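Local coordinates for protein BtGH115A (Bacteroides thetaiotaomicron, PDB 5BY3) that probably removes 4-O-methyl-glucuronic acid from decorated arabinogalactans, as a family GH115 alpha-glucuronidase of a gut bacterium, at residues H401-L406 and I495-F500; N503-E508 and W732-L737. All coordinates share one frame; numbering follows the deposited sequence.

Contact 1: residues H401-L406 and I495-F500; sequences HDHLWL and IRKPEF. With NI (nickel (II) ion), chain C.
E499 reaches across to the backbone of 401-406, where its OE2 takes two amide hydrogens: that of W405 N at 2.9 Å, on the anti lone pair and rather bent (136°), and that of L406 N at 3.0 Å, straighter and from the syn side, somewhat out of the carboxylate plane. The other oxygen, OE1, accepts from a water that also donates to L406 O, so both ends of the buried carboxylate are tied to the same loop. Replacing E499 by an alanine would probably leave the W405 and L406 amides without their acceptor and the loop less firmly set. That loop follows strand 388-393 of the eight-stranded parallel barrel of the TIM-barrel type, and the L404 carbonyl, on the side of the loop across from E499, binds the nickel ion through its O, together with D436. Around the carboxylate the contact turns to packing. The H401 ring, with CG anti to the backbone N (chi1 -165°), lays one face over E499 O, and its ND1 donates in the ring plane to D402 O at 2.7 Å. F500 meets H401 obliquely, ring planes at 64°, and turns its edge to D402 O. Farther out, P498 CB touches W405 CZ3 at 4.1 Å, P498 CG lies by L406 CD1, and the K497 chain passes H403 CB. Helix 552-580 covers W405 and L406, W405 NE1 donating to Y561 OH.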
# COMPACT_ATOMS: atom_id res chain seq x y z
N HIS A 401 -13.33 9.30 6.29
CA HIS A 401 -13.97 9.04 4.96
C HIS A 401 -13.28 7.87 4.22
O HIS A 401 -12.07 7.79 4.24
CB HIS A 401 -13.99 10.32 4.10
CG HIS A 401 -14.91 10.25 2.94
ND1 HIS A 401 -14.67 9.44 1.86
CD2 HIS A 401 -16.11 10.84 2.72
CE1 HIS A 401 -15.68 9.53 1.01
NE2 HIS A 401 -16.57 10.38 1.51
N ASP A 402 -14.04 7.00 3.53
CA ASP A 402 -13.44 5.94 2.67
C ASP A 402 -12.59 6.56 1.55
O ASP A 402 -12.97 7.59 0.97
CB ASP A 402 -14.44 5.07 1.91
CG ASP A 402 -15.68 4.61 2.72
OD1 ASP A 402 -15.85 4.94 3.93
OD2 ASP A 402 -16.52 3.90 2.07
N HIS A 403 -11.43 5.94 1.27
CA HIS A 403 -10.79 6.09 -0.01
C HIS A 403 -10.77 4.75 -0.70
O HIS A 403 -9.88 3.92 -0.46
CB HIS A 403 -9.39 6.72 0.09
CG HIS A 403 -8.51 6.16 1.17
ND1 HIS A 403 -8.73 6.39 2.52
CD2 HIS A 403 -7.37 5.41 1.09
CE1 HIS A 403 -7.77 5.81 3.22
NE2 HIS A 403 -6.95 5.18 2.38
N LEU A 404 -11.78 4.50 -1.54
CA LEU A 404 -11.93 3.18 -2.19
C LEU A 404 -12.02 3.21 -3.70
O LEU A 404 -12.06 2.15 -4.34
CB LEU A 404 -13.20 2.49 -1.69
CG LEU A 404 -13.34 2.06 -0.24
CD1 LEU A 404 -14.74 1.53 -0.03
CD2 LEU A 404 -12.32 0.96 0.02
N TRP A 405 -12.10 4.41 -4.28
CA TRP A 405 -12.33 4.45 -5.71
C TRP A 405 -11.04 4.41 -6.52
O TRP A 405 -10.80 3.46 -7.28
CB TRP A 405 -13.21 5.61 -6.05
CG TRP A 405 -13.36 5.91 -7.50
CD1 TRP A 405 -13.49 5.02 -8.55
CD2 TRP A 405 -13.48 7.21 -8.06
NE1 TRP A 405 -13.67 5.71 -9.72
CE2 TRP A 405 -13.68 7.05 -9.45
CE3 TRP A 405 -13.43 8.51 -7.52
CZ2 TRP A 405 -13.80 8.15 -10.32
CZ3 TRP A 405 -13.55 9.60 -8.38
CH2 TRP A 405 -13.72 9.41 -9.77
N LEU A 406 -10.21 5.44 -6.32
CA LEU A 406 -8.91 5.58 -6.92
C LEU A 406 -7.81 5.44 -5.85
O LEU A 406 -8.06 5.56 -4.64
CB LEU A 406 -8.80 6.93 -7.62
CG LEU A 406 -9.82 7.14 -8.75
CD1 LEU A 406 -9.78 8.59 -9.25
CD2 LEU A 406 -9.59 6.14 -9.89
N ILE A 495 -3.26 16.74 -1.24
CA ILE A 495 -3.93 17.93 -0.75
C ILE A 495 -5.38 17.62 -0.41
O ILE A 495 -5.90 18.04 0.61
CB ILE A 495 -3.75 19.07 -1.79
CG1 ILE A 495 -2.27 19.52 -1.73
CG2 ILE A 495 -4.70 20.24 -1.52
CD1 ILE A 495 -1.81 20.53 -2.76
N ARG A 496 -6.02 16.84 -1.27
CA ARG A 496 -7.36 16.39 -1.03
C ARG A 496 -7.63 15.35 -2.09
O ARG A 496 -7.58 15.64 -3.28
CB ARG A 496 -8.34 17.53 -1.14
CG ARG A 496 -9.65 17.20 -0.48
CD ARG A 496 -9.69 17.75 0.94
NE ARG A 496 -10.94 17.35 1.59
CZ ARG A 496 -11.26 17.62 2.86
NH1 ARG A 496 -10.40 18.29 3.63
NH2 ARG A 496 -12.42 17.18 3.35
N LYS A 497 -7.84 14.13 -1.63
CA LYS A 497 -8.21 13.00 -2.47
C LYS A 497 -9.53 13.26 -3.20
O LYS A 497 -10.38 14.01 -2.71
CB LYS A 497 -8.36 11.77 -1.59
CG LYS A 497 -7.04 11.22 -1.07
CD LYS A 497 -7.16 9.85 -0.39
CE LYS A 497 -5.90 8.98 -0.58
NZ LYS A 497 -4.66 9.37 0.16
N PRO A 498 -9.70 12.66 -4.39
CA PRO A 498 -11.00 12.74 -5.07
C PRO A 498 -12.21 12.47 -4.17
O PRO A 498 -13.13 13.28 -4.15
CB PRO A 498 -10.89 11.68 -6.13
CG PRO A 498 -9.44 11.78 -6.53
CD PRO A 498 -8.70 11.99 -5.24
N GLU A 499 -12.15 11.37 -3.43
CA GLU A 499 -13.19 10.95 -2.52
C GLU A 499 -13.44 11.90 -1.37
O GLU A 499 -14.54 11.91 -0.87
CB GLU A 499 -12.88 9.55 -1.96
CG GLU A 499 -12.81 8.45 -3.01
CD GLU A 499 -11.40 8.22 -3.52
OE1 GLU A 499 -10.62 9.18 -3.45
OE2 GLU A 499 -11.06 7.08 -4.01
N PHE A 500 -12.46 12.73 -0.98
CA PHE A 500 -12.64 13.79 0.06
C PHE A 500 -13.16 15.17 -0.44
O PHE A 500 -13.31 16.12 0.35
CB PHE A 500 -11.37 14.03 0.91
CG PHE A 500 -10.65 12.79 1.39
CD1 PHE A 500 -11.28 11.54 1.47
CD2 PHE A 500 -9.30 12.90 1.81
CE1 PHE A 500 -10.56 10.40 1.89
CE2 PHE A 500 -8.59 11.78 2.28
CZ PHE A 500 -9.22 10.52 2.32
NI NI C . -11.38 -0.09 -4.72
O HOH W 1 -8.04 8.29 -3.60
O HOH W 2 -13.86 -0.16 -4.64
O HOH W 3 -9.10 -1.04 -5.28

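Contact 2: residues N503-E508 and W732-L737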
# COMPACT_ATOMS: atom_id res chain seq x y z
N ASN A 503 -16.06 17.26 1.14
CA ASN A 503 -15.94 17.70 2.54
C ASN A 503 -17.06 17.06 3.41
O ASN A 503 -17.73 17.73 4.18
CB ASN A 503 -15.97 19.27 2.64
CG ASN A 503 -15.43 19.81 3.98
OD1 ASN A 503 -14.72 19.11 4.73
ND2 ASN A 503 -15.76 21.07 4.28
N THR A 504 -17.29 15.77 3.22
CA THR A 504 -18.31 15.04 3.98
C THR A 504 -17.57 14.09 4.94
O THR A 504 -16.36 13.93 4.85
CB THR A 504 -19.23 14.19 3.06
OG1 THR A 504 -18.44 13.36 2.23
CG2 THR A 504 -20.12 15.05 2.17
N ARG A 505 -18.29 13.47 5.86
CA ARG A 505 -17.71 12.43 6.71
C ARG A 505 -18.54 11.17 6.70
O ARG A 505 -19.73 11.18 6.35
CB ARG A 505 -17.40 12.96 8.12
CG ARG A 505 -15.94 13.31 8.24
CD ARG A 505 -15.65 14.68 8.78
NE ARG A 505 -15.71 14.66 10.23
CZ ARG A 505 -15.01 15.44 11.04
NH1 ARG A 505 -14.12 16.32 10.57
NH2 ARG A 505 -15.18 15.32 12.34
N GLU A 506 -17.87 10.07 7.02
CA GLU A 506 -18.48 8.76 7.20
C GLU A 506 -18.31 8.33 8.65
O GLU A 506 -17.43 8.86 9.36
CB GLU A 506 -17.87 7.74 6.25
CG GLU A 506 -18.50 7.76 4.87
CD GLU A 506 -20.01 7.46 4.87
OE1 GLU A 506 -20.46 6.45 5.43
OE2 GLU A 506 -20.76 8.23 4.26
N GLU A 507 -19.19 7.43 9.09
CA GLU A 507 -19.32 6.96 10.49
C GLU A 507 -19.48 8.03 11.58
O GLU A 507 -19.11 7.81 12.72
CB GLU A 507 -18.22 5.98 10.85
CG GLU A 507 -18.19 4.78 9.91
CD GLU A 507 -17.00 3.87 10.14
OE1 GLU A 507 -16.15 4.20 11.01
OE2 GLU A 507 -16.93 2.83 9.44
N GLU A 508 -20.10 9.16 11.23
CA GLU A 508 -20.27 10.25 12.19
C GLU A 508 -21.57 10.26 12.99
O GLU A 508 -21.69 11.08 13.92
CB GLU A 508 -20.14 11.61 11.52
CG GLU A 508 -18.73 12.11 11.31
CD GLU A 508 -17.97 12.43 12.57
OE1 GLU A 508 -18.58 12.71 13.62
OE2 GLU A 508 -16.74 12.39 12.51
N TRP A 732 -7.35 14.52 14.57
CA TRP A 732 -6.81 13.46 13.75
C TRP A 732 -7.65 13.31 12.45
O TRP A 732 -7.10 12.97 11.40
CB TRP A 732 -6.71 12.14 14.53
CG TRP A 732 -6.30 10.98 13.64
CD1 TRP A 732 -5.03 10.58 13.29
CD2 TRP A 732 -7.20 10.13 12.90
NE1 TRP A 732 -5.08 9.50 12.41
CE2 TRP A 732 -6.40 9.21 12.16
CE3 TRP A 732 -8.59 10.03 12.82
CZ2 TRP A 732 -6.96 8.20 11.37
CZ3 TRP A 732 -9.13 9.04 11.99
CH2 TRP A 732 -8.32 8.15 11.28
N LYS A 733 -8.94 13.59 12.52
CA LYS A 733 -9.83 13.39 11.38
C LYS A 733 -9.50 14.46 10.36
O LYS A 733 -9.34 14.17 9.19
CB LYS A 733 -11.31 13.46 11.79
CG LYS A 733 -11.85 12.15 12.36
CD LYS A 733 -13.24 12.34 12.94
CE LYS A 733 -13.78 11.06 13.60
NZ LYS A 733 -15.09 11.34 14.26
N GLU A 734 -9.41 15.69 10.84
CA GLU A 734 -8.96 16.84 10.10
C GLU A 734 -7.60 16.56 9.49
O GLU A 734 -7.40 16.79 8.30
CB GLU A 734 -8.88 18.05 11.04
CG GLU A 734 -9.97 19.11 10.90
CD GLU A 734 -11.31 18.54 10.47
OE1 GLU A 734 -11.93 17.84 11.29
OE2 GLU A 734 -11.74 18.78 9.31
N ASN A 735 -6.67 16.06 10.32
CA ASN A 735 -5.29 15.84 9.91
C ASN A 735 -5.25 14.95 8.66
O ASN A 735 -4.70 15.34 7.67
CB ASN A 735 -4.47 15.20 11.04
CG ASN A 735 -3.93 16.22 12.09
OD1 ASN A 735 -4.24 17.44 12.06
ND2 ASN A 735 -3.10 15.71 13.01
N VAL A 736 -5.85 13.76 8.70
CA VAL A 736 -5.66 12.78 7.62
C VAL A 736 -6.41 13.10 6.31
O VAL A 736 -6.02 12.65 5.26
CB VAL A 736 -6.01 11.36 8.09
CG1 VAL A 736 -5.05 10.92 9.19
CG2 VAL A 736 -7.46 11.28 8.57
N LEU A 737 -7.49 13.88 6.39
CA LEU A 737 -8.21 14.32 5.20
C LEU A 737 -7.37 15.29 4.34
O LEU A 737 -7.45 15.25 3.11
CB LEU A 737 -9.54 15.00 5.59
CG LEU A 737 -10.77 14.15 5.96
CD1 LEU A 737 -11.96 14.97 6.50
CD2 LEU A 737 -11.26 13.23 4.84
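Bends at chi2 and chi3 (129° and 82°) set the R505 guanidinium beside K733 and E734 on the helix, while K733, extended beyond CG, runs out from the helix to meet E508 coming from the opposite direction. K733 NZ donates to E508 OE2 at 2.6 Å, on the syn side but well out of the carboxylate plane. At the edge of the guanidinium, R505 NH1 gives a bent bond (140°) to the syn lone pair of E734 OE1 at 2.8 Å, the flat groups nearly coplanar. These four residues form a salt-bridge network joining the loop between helices 476-495 and 523-543 to helix 730-738, which belongs to the C-terminal region of the GH115 family. R505 links both acids, and E508 OE2 is shared: besides the lysine it takes weak bonds from R505 NE and NH2, the latter at 3.3 Å. Its negative charge probably offsets the closeness of the two cations, R505 NH2 and K733 NZ being 4.4 Å apart. E730, one turn before E734, adds a salt bridge to R505 NH2. Along the aliphatic parts, K733 CD lies over one face of the guanidinium, 3.6 Å from R505 NH2, and R505 CD rests against L737 CD1 at 4.3 Å.

How the contacts relate
Contact 1 is wholly buried, whereas contact 2, about 11 Å away between centres, is only partly so and lies farther from the centre of the chain. Both draw on the long loop between helices 476-495 and 523-543: its first part faces the barrel loop 401-406, its later part helix 730-738 of the C-terminal domain. The chemistry shifts accordingly, from one carboxylate holding backbone amides amid rings and proline to charged side chains paired with each other. L737 bridges the two, its side chain meeting R505 in contact 2 and also touching H401, R496 and F500, while H401 CD2 lies 3.5 Å from T504 OG1.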